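Local coordinates for DUF192 domain-containing protein (Novosphingobium aromaticivorans, PDB 3M7A), which is of unknown function but belongs to the DUF192 family, a small, largely beta protein probably exported by way of a signal sequence, at residues 50-58 / 76-84; 88-97 / 109-117. One frame throughout, in Å; residues are numbered along the deposited sequence.

Interaction 1: residues 50-58 / 76-84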
ATOM      1  N   GLY A  50       1.930   3.860  10.303  1.00  5.55           N
ATOM      2  CA  GLY A  50       2.366   3.399   8.974  1.00  5.93           C
ATOM      3  C   GLY A  50       3.617   2.566   9.060  1.00  5.79           C
ATOM      4  O   GLY A  50       3.730   1.684   9.912  1.00  6.24           O
ATOM      5  N   LEU A  51       4.546   2.884   8.164  1.00  5.05           N
ATOM      6  CA  LEU A  51       5.840   2.205   8.094  1.00  6.23           C
ATOM      7  C   LEU A  51       6.962   3.038   8.734  1.00  6.19           C
ATOM      8  O   LEU A  51       8.127   2.869   8.399  1.00  7.62           O
ATOM      9  CB  LEU A  51       6.171   1.822   6.638  1.00  6.05           C
ATOM     10  CG  LEU A  51       5.401   0.630   6.079  1.00  5.70           C
ATOM     11  CD1 LEU A  51       5.562   0.552   4.544  1.00  6.32           C
ATOM     12  CD2 LEU A  51       5.881  -0.652   6.735  1.00  8.15           C
HETATM   13  N   MSE A  52       6.604   3.925   9.653  1.00  6.67           N
HETATM   14  CA  MSE A  52       7.623   4.651  10.398  1.00  6.67           C
HETATM   15  C   MSE A  52       8.644   3.682  10.985  1.00  7.12           C
HETATM   16  O   MSE A  52       8.312   2.567  11.434  1.00  8.66           O
HETATM   17  CB  MSE A  52       6.992   5.446  11.540  1.00  6.90           C
HETATM   18  CG  MSE A  52       6.234   6.674  11.130  1.00  6.36           C
HETATM   19 SE   MSE A  52       5.657   7.635  12.699  0.75  9.26          SE
HETATM   20  CE  MSE A  52       4.812   9.091  11.773  1.00  8.91           C
ATOM     21  N   PHE A  53       9.900   4.148  10.956  1.00  7.53           N
ATOM     22  CA  PHE A  53      11.051   3.484  11.581  1.00  8.24           C
ATOM     23  C   PHE A  53      11.571   2.244  10.875  1.00  8.75           C
ATOM     24  O   PHE A  53      12.658   1.772  11.220  1.00 10.14           O
ATOM     25  CB  PHE A  53      10.820   3.154  13.068  1.00 10.21           C
ATOM     26  CG  PHE A  53      10.271   4.299  13.851  1.00 12.95           C
ATOM     27  CD1 PHE A  53      11.013   5.445  14.010  1.00 14.15           C
ATOM     28  CD2 PHE A  53       8.993   4.252  14.378  1.00 16.99           C
ATOM     29  CE1 PHE A  53      10.501   6.536  14.714  1.00 19.57           C
ATOM     30  CE2 PHE A  53       8.465   5.329  15.082  1.00 20.90           C
ATOM     31  CZ  PHE A  53       9.221   6.474  15.234  1.00 19.05           C
ATOM     32  N   ARG A  54      10.837   1.721   9.891  1.00  7.72           N
ATOM     33  CA  ARG A  54      11.265   0.519   9.183  0.50  8.55           C
ATOM     34  C   ARG A  54      12.462   0.809   8.321  1.00  9.40           C
ATOM     35  O   ARG A  54      12.466   1.792   7.597  1.00 11.09           O
ATOM     36  CB  ARG A  54      10.175   0.015   8.257  0.50  7.61           C
ATOM     37  CG  ARG A  54       8.967  -0.435   8.955  0.50  6.00           C
ATOM     38  CD  ARG A  54       9.201  -1.645   9.836  0.50  8.97           C
ATOM     39  NE  ARG A  54       7.948  -1.974  10.499  0.50 11.49           N
ATOM     40  CZ  ARG A  54       6.976  -2.684   9.937  0.50 10.27           C
ATOM     41  NH1 ARG A  54       7.133  -3.200   8.732  0.50 11.08           N
ATOM     42  NH2 ARG A  54       5.859  -2.887  10.604  0.50 10.89           N
ATOM     43  N   THR A  55      13.491  -0.037   8.363  1.00  8.66           N
ATOM     44  CA  THR A  55      14.683   0.188   7.532  1.00  9.99           C
ATOM     45  C   THR A  55      14.734  -0.698   6.291  1.00  8.95           C
ATOM     46  O   THR A  55      15.616  -0.536   5.466  1.00 11.82           O
ATOM     47  CB  THR A  55      15.964   0.028   8.337  1.00 11.63           C
ATOM     48  OG1 THR A  55      15.962  -1.265   8.932  1.00 14.83           O
ATOM     49  CG2 THR A  55      16.013   1.127   9.435  1.00 14.16           C
ATOM     50  N   GLU A  56      13.763  -1.596   6.153  1.00 10.57           N
ATOM     51  CA  GLU A  56      13.699  -2.451   4.974  0.50 12.03           C
ATOM     52  C   GLU A  56      12.283  -2.925   4.695  1.00 10.86           C
ATOM     53  O   GLU A  56      11.427  -2.937   5.555  1.00 11.21           O
ATOM     54  CB  GLU A  56      14.640  -3.650   5.112  0.50 14.33           C
ATOM     55  CG  GLU A  56      14.189  -4.668   6.147  0.50 19.80           C
ATOM     56  CD  GLU A  56      15.085  -5.898   6.201  0.50 25.51           C
ATOM     57  OE1 GLU A  56      15.425  -6.452   5.128  0.50 30.73           O
ATOM     58  OE2 GLU A  56      15.437  -6.312   7.325  0.50 30.48           O
ATOM     59  N   LEU A  57      12.051  -3.258   3.437  1.00  9.94           N
ATOM     60  CA  LEU A  57      10.765  -3.688   2.898  1.00  8.45           C
ATOM     61  C   LEU A  57      11.076  -4.384   1.576  1.00  9.04           C
ATOM     62  O   LEU A  57      11.786  -3.834   0.728  1.00  9.70           O
ATOM     63  CB  LEU A  57       9.844  -2.507   2.620  1.00  7.72           C
ATOM     64  CG  LEU A  57       8.406  -2.847   2.181  1.00  7.64           C
ATOM     65  CD1 LEU A  57       7.600  -3.505   3.283  1.00  8.92           C
ATOM     66  CD2 LEU A  57       7.723  -1.576   1.649  1.00  8.72           C
ATOM     67  N   GLY A  58      10.548  -5.582   1.401  1.00  9.89           N
ATOM     68  CA  GLY A  58      10.743  -6.309   0.153  1.00 10.46           C
ATOM     69  C   GLY A  58       9.804  -5.833  -0.940  1.00  9.03           C
ATOM     70  O   GLY A  58       8.742  -5.332  -0.655  1.00  8.09           O
ATOM     71  N   TRP A  76       2.170  11.529   5.110  1.00  6.83           N
ATOM     72  CA  TRP A  76       3.473  12.180   5.132  1.00  6.66           C
ATOM     73  C   TRP A  76       4.549  11.160   5.487  1.00  6.73           C
ATOM     74  O   TRP A  76       4.240  10.016   5.737  1.00  7.32           O
ATOM     75  CB  TRP A  76       3.514  13.372   6.098  1.00  6.92           C
ATOM     76  CG  TRP A  76       3.398  13.067   7.564  1.00  6.35           C
ATOM     77  CD1 TRP A  76       3.014  11.902   8.144  1.00  6.70           C
ATOM     78  CD2 TRP A  76       3.651  13.990   8.631  1.00  7.53           C
ATOM     79  NE1 TRP A  76       3.001  12.043   9.516  1.00  7.21           N
ATOM     80  CE2 TRP A  76       3.403  13.313   9.832  1.00  7.99           C
ATOM     81  CE3 TRP A  76       4.092  15.313   8.680  1.00  8.99           C
ATOM     82  CZ2 TRP A  76       3.529  13.935  11.082  1.00  9.62           C
ATOM     83  CZ3 TRP A  76       4.238  15.919   9.912  1.00 11.53           C
ATOM     84  CH2 TRP A  76       3.968  15.224  11.094  1.00 10.63           C
HETATM   85  N   MSE A  77       5.809  11.603   5.492  1.00  6.10           N
HETATM   86  CA  MSE A  77       6.942  10.722   5.645  1.00  5.92           C
HETATM   87  C   MSE A  77       7.758  11.010   6.908  1.00  7.30           C
HETATM   88  O   MSE A  77       8.881  10.552   7.040  1.00  7.20           O
HETATM   89  CB  MSE A  77       7.812  10.769   4.387  1.00  5.24           C
HETATM   90  CG  MSE A  77       7.105  10.250   3.140  1.00  6.32           C
HETATM   91 SE   MSE A  77       6.791   8.333   3.152  0.75  8.42          SE
HETATM   92  CE  MSE A  77       8.571   7.828   2.600  1.00  8.77           C
ATOM     93  N   ARG A  78       7.160  11.700   7.882  1.00  7.16           N
ATOM     94  CA  ARG A  78       7.818  11.854   9.173  0.60  8.46           C
ATOM     95  C   ARG A  78       8.218  10.461   9.703  1.00  7.72           C
ATOM     96  O   ARG A  78       7.417   9.517   9.654  1.00  7.85           O
ATOM     97  CB  ARG A  78       6.924  12.598  10.173  0.60 10.12           C
ATOM     98  CG  ARG A  78       7.574  12.727  11.572  0.60 11.20           C
ATOM     99  CD  ARG A  78       6.912  13.659  12.561  0.60  9.83           C
ATOM    100  NE  ARG A  78       7.243  15.061  12.311  0.60 11.33           N
ATOM    101  CZ  ARG A  78       6.860  16.069  13.094  0.60 10.53           C
ATOM    102  NH1 ARG A  78       6.123  15.845  14.177  0.60  7.21           N
ATOM    103  NH2 ARG A  78       7.212  17.310  12.787  0.60 13.28           N
ATOM    104  N   ASN A  79       9.463  10.347  10.194  1.00  7.33           N
ATOM    105  CA  ASN A  79      10.010   9.100  10.737  1.00  7.92           C
ATOM    106  C   ASN A  79      10.077   7.917   9.782  1.00  6.21           C
ATOM    107  O   ASN A  79      10.368   6.824  10.221  1.00  7.89           O
ATOM    108  CB  ASN A  79       9.265   8.659  12.017  1.00  8.26           C
ATOM    109  CG  ASN A  79       9.418   9.642  13.152  1.00  9.66           C
ATOM    110  OD1 ASN A  79      10.500  10.224  13.338  1.00 11.60           O
ATOM    111  ND2 ASN A  79       8.369   9.803  13.941  1.00 10.81           N
ATOM    112  N   THR A  80       9.852   8.152   8.498  1.00  6.51           N
ATOM    113  CA  THR A  80       9.911   7.098   7.500  1.00  6.20           C
ATOM    114  C   THR A  80      11.251   7.185   6.801  1.00  6.27           C
ATOM    115  O   THR A  80      11.599   8.204   6.194  1.00  8.00           O
ATOM    116  CB  THR A  80       8.703   7.149   6.553  1.00  5.98           C
ATOM    117  OG1 THR A  80       7.505   7.133   7.353  1.00  9.16           O
ATOM    118  CG2 THR A  80       8.703   5.991   5.565  1.00  7.49           C
ATOM    119  N   VAL A  81      11.973   6.079   6.909  1.00  7.05           N
ATOM    120  CA  VAL A  81      13.378   5.965   6.523  1.00  7.85           C
ATOM    121  C   VAL A  81      13.586   5.522   5.071  1.00  7.85           C
ATOM    122  O   VAL A  81      14.617   5.831   4.450  1.00  9.72           O
ATOM    123  CB  VAL A  81      14.061   4.916   7.457  1.00  9.21           C
ATOM    124  CG1 VAL A  81      15.527   4.709   7.121  1.00 13.11           C
ATOM    125  CG2 VAL A  81      13.842   5.305   8.924  1.00 13.06           C
ATOM    126  N   ILE A  82      12.618   4.768   4.556  1.00  7.68           N
ATOM    127  CA  ILE A  82      12.708   4.215   3.221  1.00  7.39           C
ATOM    128  C   ILE A  82      11.736   4.937   2.297  1.00  6.96           C
ATOM    129  O   ILE A  82      10.652   5.351   2.730  1.00  7.02           O
ATOM    130  CB  ILE A  82      12.450   2.690   3.212  1.00  8.72           C
ATOM    131  CG1 ILE A  82      11.049   2.328   3.717  1.00  8.88           C
ATOM    132  CG2 ILE A  82      13.517   1.968   4.037  1.00  9.85           C
ATOM    133  CD1 ILE A  82      10.665   0.857   3.515  1.00 12.88           C
ATOM    134  N   PRO A  83      12.122   5.143   1.025  1.00  6.46           N
ATOM    135  CA  PRO A  83      11.213   5.792   0.094  1.00  6.16           C
ATOM    136  C   PRO A  83      10.046   4.850  -0.236  1.00  5.00           C
ATOM    137  O   PRO A  83      10.218   3.621  -0.243  1.00  6.54           O
ATOM    138  CB  PRO A  83      12.091   6.090  -1.129  1.00  8.29           C
ATOM    139  CG  PRO A  83      13.148   5.095  -1.079  1.00  8.36           C
ATOM    140  CD  PRO A  83      13.413   4.824   0.388  1.00  8.05           C
ATOM    141  N   LEU A  84       8.890   5.427  -0.493  1.00  5.02           N
ATOM    142  CA  LEU A  84       7.673   4.642  -0.726  1.00  4.53           C
ATOM    143  C   LEU A  84       6.881   5.220  -1.876  1.00  4.63           C
ATOM    144  O   LEU A  84       6.904   6.425  -2.130  1.00  6.46           O
ATOM    145  CB  LEU A  84       6.776   4.673   0.515  1.00  5.93           C
ATOM    146  CG  LEU A  84       7.336   4.004   1.755  1.00  6.03           C
ATOM    147  CD1 LEU A  84       6.434   4.306   2.986  1.00  6.93           C
ATOM    148  CD2 LEU A  84       7.523   2.509   1.558  1.00  6.50           C
TER
HETATM  149  O   HOH W   1      10.564   3.682   7.262  1.00 10.12           O

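Interaction 2: residues 88-97 / 109-117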
ATOM      1  N   PHE A  88      -3.341   5.263  -3.605  1.00  4.39           N
ATOM      2  CA  PHE A  88      -4.618   5.585  -2.964  1.00  4.63           C
ATOM      3  C   PHE A  88      -5.758   4.920  -3.753  1.00  4.87           C
ATOM      4  O   PHE A  88      -5.837   5.064  -4.987  1.00  6.23           O
ATOM      5  CB  PHE A  88      -4.840   7.087  -2.964  1.00  5.32           C
ATOM      6  CG  PHE A  88      -3.813   7.868  -2.199  1.00  5.51           C
ATOM      7  CD1 PHE A  88      -3.928   8.069  -0.833  1.00  7.29           C
ATOM      8  CD2 PHE A  88      -2.730   8.440  -2.835  1.00  7.46           C
ATOM      9  CE1 PHE A  88      -3.013   8.831  -0.143  1.00  9.21           C
ATOM     10  CE2 PHE A  88      -1.782   9.186  -2.126  1.00  6.93           C
ATOM     11  CZ  PHE A  88      -1.938   9.389  -0.789  1.00  7.41           C
ATOM     12  N   VAL A  89      -6.616   4.212  -3.030  1.00  5.57           N
ATOM     13  CA  VAL A  89      -7.653   3.382  -3.624  1.00  5.72           C
ATOM     14  C   VAL A  89      -9.039   3.952  -3.254  1.00  5.05           C
ATOM     15  O   VAL A  89      -9.329   4.211  -2.076  1.00  5.59           O
ATOM     16  CB  VAL A  89      -7.512   1.929  -3.138  1.00  5.35           C
ATOM     17  CG1 VAL A  89      -8.628   1.061  -3.740  1.00  6.36           C
ATOM     18  CG2 VAL A  89      -6.128   1.372  -3.436  1.00  6.47           C
ATOM     19  N   GLY A  90      -9.867   4.159  -4.278  1.00  5.62           N
ATOM     20  CA  GLY A  90     -11.218   4.652  -4.103  1.00  6.11           C
ATOM     21  C   GLY A  90     -12.256   3.601  -3.771  1.00  6.59           C
ATOM     22  O   GLY A  90     -11.942   2.430  -3.531  1.00  6.65           O
ATOM     23  N   LEU A  91     -13.507   4.052  -3.743  1.00  6.84           N
ATOM     24  CA  LEU A  91     -14.590   3.261  -3.189  0.50  7.64           C
ATOM     25  C   LEU A  91     -15.002   2.089  -4.070  1.00  7.82           C
ATOM     26  O   LEU A  91     -15.673   1.188  -3.595  1.00  9.20           O
ATOM     27  CB  LEU A  91     -15.789   4.161  -2.854  0.50  8.37           C
ATOM     28  CG  LEU A  91     -15.734   4.846  -1.479  0.50  8.61           C
ATOM     29  CD1 LEU A  91     -14.565   5.846  -1.368  0.50  8.17           C
ATOM     30  CD2 LEU A  91     -17.068   5.526  -1.148  0.50  9.78           C
ATOM     31  N   ASP A  92     -14.612   2.133  -5.345  1.00  6.81           N
ATOM     32  CA  ASP A  92     -14.765   1.046  -6.281  1.00  6.64           C
ATOM     33  C   ASP A  92     -13.550   0.117  -6.342  1.00  6.53           C
ATOM     34  O   ASP A  92     -13.443  -0.704  -7.254  1.00  8.09           O
ATOM     35  CB  ASP A  92     -15.042   1.613  -7.688  1.00  8.31           C
ATOM     36  CG  ASP A  92     -13.932   2.536  -8.184  1.00  7.49           C
ATOM     37  OD1 ASP A  92     -12.967   2.800  -7.413  1.00  7.13           O
ATOM     38  OD2 ASP A  92     -14.008   3.061  -9.314  1.00  8.75           O
ATOM     39  N   ARG A  93     -12.652   0.221  -5.362  1.00  5.54           N
ATOM     40  CA  ARG A  93     -11.416  -0.556  -5.308  1.00  6.31           C
ATOM     41  C   ARG A  93     -10.480  -0.291  -6.489  1.00  5.35           C
ATOM     42  O   ARG A  93      -9.613  -1.106  -6.780  1.00  7.62           O
ATOM     43  CB  ARG A  93     -11.666  -2.046  -5.093  1.00  6.00           C
ATOM     44  CG  ARG A  93     -12.317  -2.356  -3.763  1.00  7.18           C
ATOM     45  CD  ARG A  93     -12.189  -3.809  -3.429  1.00  9.46           C
ATOM     46  NE  ARG A  93     -12.793  -4.120  -2.140  1.00 11.73           N
ATOM     47  CZ  ARG A  93     -12.482  -5.158  -1.361  1.00 12.50           C
ATOM     48  NH1 ARG A  93     -11.592  -6.092  -1.739  1.00 11.26           N
ATOM     49  NH2 ARG A  93     -13.077  -5.253  -0.177  1.00 13.24           N
ATOM     50  N   ARG A  94     -10.572   0.889  -7.105  1.00  5.78           N
ATOM     51  CA  ARG A  94      -9.627   1.253  -8.161  1.00  5.91           C
ATOM     52  C   ARG A  94      -8.661   2.328  -7.660  1.00  6.21           C
ATOM     53  O   ARG A  94      -9.012   3.206  -6.853  1.00  6.21           O
ATOM     54  CB  ARG A  94     -10.354   1.704  -9.431  1.00  5.55           C
ATOM     55  CG  ARG A  94     -11.122   0.594 -10.071  1.00  7.25           C
ATOM     56  CD  ARG A  94     -11.759   1.004 -11.399  1.00  7.77           C
ATOM     57  NE  ARG A  94     -12.494  -0.136 -11.962  1.00  9.16           N
ATOM     58  CZ  ARG A  94     -11.957  -1.155 -12.636  1.00  8.56           C
ATOM     59  NH1 ARG A  94     -10.646  -1.215 -12.864  1.00 10.71           N
ATOM     60  NH2 ARG A  94     -12.734  -2.155 -13.049  1.00 10.90           N
ATOM     61  N   VAL A  95      -7.440   2.284  -8.187  1.00  5.75           N
ATOM     62  CA  VAL A  95      -6.432   3.288  -7.862  1.00  5.41           C
ATOM     63  C   VAL A  95      -6.899   4.640  -8.399  1.00  5.76           C
ATOM     64  O   VAL A  95      -7.231   4.775  -9.572  1.00  8.24           O
ATOM     65  CB  VAL A  95      -5.064   2.906  -8.469  1.00  5.47           C
ATOM     66  CG1 VAL A  95      -4.021   4.017  -8.225  1.00  6.49           C
ATOM     67  CG2 VAL A  95      -4.559   1.543  -7.959  1.00  6.97           C
HETATM   68  N   MSE A  96      -6.923   5.640  -7.522  1.00  5.92           N
HETATM   69  CA  MSE A  96      -7.229   7.014  -7.899  1.00  5.56           C
HETATM   70  C   MSE A  96      -5.980   7.783  -8.320  1.00  6.64           C
HETATM   71  O   MSE A  96      -5.985   8.511  -9.320  1.00  8.12           O
HETATM   72  CB  MSE A  96      -7.871   7.769  -6.734  1.00  6.42           C
HETATM   73  CG  MSE A  96      -9.214   7.227  -6.321  1.00  7.78           C
HETATM   74 SE   MSE A  96     -10.002   8.200  -4.844  0.75  8.76          SE
HETATM   75  CE  MSE A  96      -8.722   7.790  -3.475  1.00  7.62           C
ATOM     76  N   ASN A  97      -4.928   7.652  -7.532  1.00  6.19           N
ATOM     77  CA  ASN A  97      -3.730   8.415  -7.708  1.00  5.98           C
ATOM     78  C   ASN A  97      -2.614   7.751  -6.901  1.00  5.51           C
ATOM     79  O   ASN A  97      -2.857   6.932  -5.990  1.00  5.78           O
ATOM     80  CB  ASN A  97      -3.884   9.894  -7.301  1.00  5.89           C
ATOM     81  CG  ASN A  97      -4.083  10.112  -5.813  1.00  6.72           C
ATOM     82  OD1 ASN A  97      -5.072   9.650  -5.227  1.00  6.84           O
ATOM     83  ND2 ASN A  97      -3.166  10.857  -5.206  1.00  8.78           N
ATOM     84  N   PRO A 109       2.571  17.240   2.791  1.00  8.21           N
ATOM     85  CA  PRO A 109       1.393  16.392   2.749  1.00  7.89           C
ATOM     86  C   PRO A 109       1.251  15.741   1.390  1.00  7.59           C
ATOM     87  O   PRO A 109       1.517  16.368   0.348  1.00  9.08           O
ATOM     88  CB  PRO A 109       0.238  17.364   3.015  1.00  9.59           C
ATOM     89  CG  PRO A 109       0.794  18.713   2.658  1.00 12.11           C
ATOM     90  CD  PRO A 109       2.236  18.656   2.985  1.00  8.61           C
ATOM     91  N   LEU A 110       0.772  14.507   1.410  1.00  6.57           N
ATOM     92  CA  LEU A 110       0.574  13.708   0.200  1.00  6.27           C
ATOM     93  C   LEU A 110      -0.889  13.307   0.190  1.00  7.37           C
ATOM     94  O   LEU A 110      -1.278  12.336   0.827  1.00  6.77           O
ATOM     95  CB  LEU A 110       1.471  12.471   0.244  1.00  7.92           C
ATOM     96  CG  LEU A 110       2.958  12.779   0.429  1.00  7.96           C
ATOM     97  CD1 LEU A 110       3.683  11.470   0.683  1.00 11.16           C
ATOM     98  CD2 LEU A 110       3.517  13.559  -0.790  1.00 10.94           C
ATOM     99  N   PRO A 111      -1.725  14.076  -0.519  1.00  8.47           N
ATOM    100  CA  PRO A 111      -3.170  13.844  -0.445  1.00  8.61           C
ATOM    101  C   PRO A 111      -3.685  12.826  -1.440  1.00  6.70           C
ATOM    102  O   PRO A 111      -3.219  12.756  -2.580  1.00  7.72           O
ATOM    103  CB  PRO A 111      -3.754  15.211  -0.792  1.00  9.65           C
ATOM    104  CG  PRO A 111      -2.715  15.819  -1.670  1.00 13.78           C
ATOM    105  CD  PRO A 111      -1.412  15.363  -1.146  1.00 10.35           C
ATOM    106  N   ALA A 112      -4.691  12.086  -1.027  1.00  6.78           N
ATOM    107  CA  ALA A 112      -5.498  11.287  -1.932  1.00  6.52           C
ATOM    108  C   ALA A 112      -6.311  12.211  -2.827  1.00  6.80           C
ATOM    109  O   ALA A 112      -6.617  13.347  -2.463  1.00  8.22           O
ATOM    110  CB  ALA A 112      -6.459  10.361  -1.131  1.00  8.80           C
ATOM    111  N   ALA A 113      -6.759  11.664  -3.963  1.00  7.95           N
ATOM    112  CA  ALA A 113      -7.603  12.411  -4.878  1.00  8.20           C
ATOM    113  C   ALA A 113      -8.996  12.648  -4.331  1.00  8.15           C
ATOM    114  O   ALA A 113      -9.703  13.490  -4.849  1.00  9.43           O
ATOM    115  CB  ALA A 113      -7.717  11.641  -6.188  1.00  9.16           C
ATOM    116  N   GLY A 114      -9.407  11.905  -3.311  1.00  8.73           N
ATOM    117  CA  GLY A 114     -10.761  11.973  -2.780  1.00  8.64           C
ATOM    118  C   GLY A 114     -10.974  10.936  -1.703  1.00  8.60           C
ATOM    119  O   GLY A 114     -10.001  10.337  -1.226  1.00  7.76           O
ATOM    120  N   PRO A 115     -12.245  10.659  -1.346  1.00  8.69           N
ATOM    121  CA  PRO A 115     -12.565   9.611  -0.377  1.00  6.98           C
ATOM    122  C   PRO A 115     -11.760   8.348  -0.654  1.00  7.04           C
ATOM    123  O   PRO A 115     -11.727   7.851  -1.771  1.00  7.11           O
ATOM    124  CB  PRO A 115     -14.073   9.431  -0.550  1.00  8.28           C
ATOM    125  CG  PRO A 115     -14.551  10.803  -0.951  1.00  9.45           C
ATOM    126  CD  PRO A 115     -13.450  11.374  -1.824  1.00  9.20           C
ATOM    127  N   THR A 116     -11.095   7.891   0.391  1.00  6.85           N
ATOM    128  CA  THR A 116     -10.076   6.858   0.273  1.00  6.22           C
ATOM    129  C   THR A 116     -10.514   5.611   1.052  1.00  5.83           C
ATOM    130  O   THR A 116     -10.584   5.638   2.293  1.00  6.52           O
ATOM    131  CB  THR A 116      -8.757   7.357   0.848  1.00  6.88           C
ATOM    132  OG1 THR A 116      -8.428   8.618   0.261  1.00  6.92           O
ATOM    133  CG2 THR A 116      -7.626   6.372   0.592  1.00  8.99           C
ATOM    134  N   LEU A 117     -10.847   4.541   0.328  1.00  5.53           N
ATOM    135  CA  LEU A 117     -11.210   3.256   0.920  1.00  5.77           C
ATOM    136  C   LEU A 117      -9.983   2.518   1.456  1.00  5.28           C
ATOM    137  O   LEU A 117     -10.064   1.836   2.477  1.00  5.63           O
ATOM    138  CB  LEU A 117     -11.951   2.425  -0.138  1.00  6.01           C
ATOM    139  CG  LEU A 117     -12.362   1.030   0.328  1.00  6.54           C
ATOM    140  CD1 LEU A 117     -13.383   1.091   1.476  1.00  9.27           C
ATOM    141  CD2 LEU A 117     -12.948   0.256  -0.852  1.00  9.10           C
TER

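Interaction 1: residues 50-58 / 76-84
Phe53 N donates to Asn79 O over 2.8 Å, joining two type II beta turns, Leu51 to Arg54 and Met77 to Thr80, where two loops of the fold lean on each other. A bridging water adds to the join: it donates to Leu51 O and Arg54 O and accepts from Val81 N at 2.8 Å. Around the direct bond, Asn79 lies against two side chains. Its amide lies alongside the Phe53 ring, the planes 27° apart, with CG 3.6 Å from Phe53 CE1, while ND2 is in contact with SE of Met52, a selenomethionine, at 3.7 Å. Beyond CG the Met52 chain runs extended (chi2 -175°, chi3 179°), which carries CE across to Arg78 O at 3.4 Å and on toward the Trp76 indole. Farther along, Ile82 CD1 packs on Leu57 CB at 3.6 Å and its CG2 on Thr55 O. Leu84 CD2 sits within 4.1 Å of both Leu51 CD1 and Leu57 CD2, and Leu51 and Leu84 also touch Glu121 of strand 118-123. With one direct hydrogen bond between them, the loops probably owe much of their hold to the shared water and to side-chain packing.

Interaction 2: residues 88-97 / 109-117
Asn97 grips the backbone of 109-117 with both ends of its amide. OD1 accepts from Ala113 N at 2.9 Å, the donor standing 52° out of the carbonyl plane, and ND2 donates to Pro111 O at 3.2 Å, in that carbonyl's plane and on a lone pair. CG lies between the backbone N and the carbonyl carbon (chi1 68°), a turn that brings the amide up against the backbone on both flanks of Ala112. A leucine in its place would probably leave Ala113 N and Pro111 O without these mates and let the chain at Ala112 shift. Leu117 N donates to Val89 O at 2.9 Å, at the end of strand 84-89, just before strand 118-123 takes up its antiparallel pairing. Segment 88-97 is a beta hairpin: Phe88 stands opposite both Met96 and Asn97, donating to Asn97 O and accepting from Met96 N, a classic beta bulge, and a type I turn from Gly90 to Arg93 closes it, with Asp92 OD1 taking Arg94 N in an Asx turn. Over this hairpin segment 109-117 turns a corner at Ala113 and Gly114. One face of the Phe88 ring carries Ala112, whose CA stands 3.7 Å above the ring centre, and Thr116 CG2 comes to the ring's edge. Met96, a selenomethionine, bends at chi3 (-65°) and brings CE to Gly114 O and, at 3.5 Å, to Pro115 O. Near the turn Leu91 CD1 meets Pro115 CB at 3.7 Å, and Leu117 CD2 rests on Arg93 CG at 4.0 Å, while the Arg93 guanidinium forms a salt bridge with Glu139.

In the fold
The two contacts follow each other along the chain: interaction 1 closes with 76-84 before interaction 2 opens at 88, and their centres lie about 20 Å apart. Strand 84-89 connects them directly, since Leu84 at its start belongs to interaction 1 and Phe88 and Val89 at its end to interaction 2. Strand 118-123 runs beside it antiparallel and follows straight on from Leu117. The small sheet of 72-75 with 110-112 is a second link, as Trp76 follows one strand and interaction 2 includes the other. Interaction 1 thus joins two loops at one end of strand 84-89, and interaction 2 lays the corner at 113-114 against the hairpin at its other end, all within one DUF192 family region.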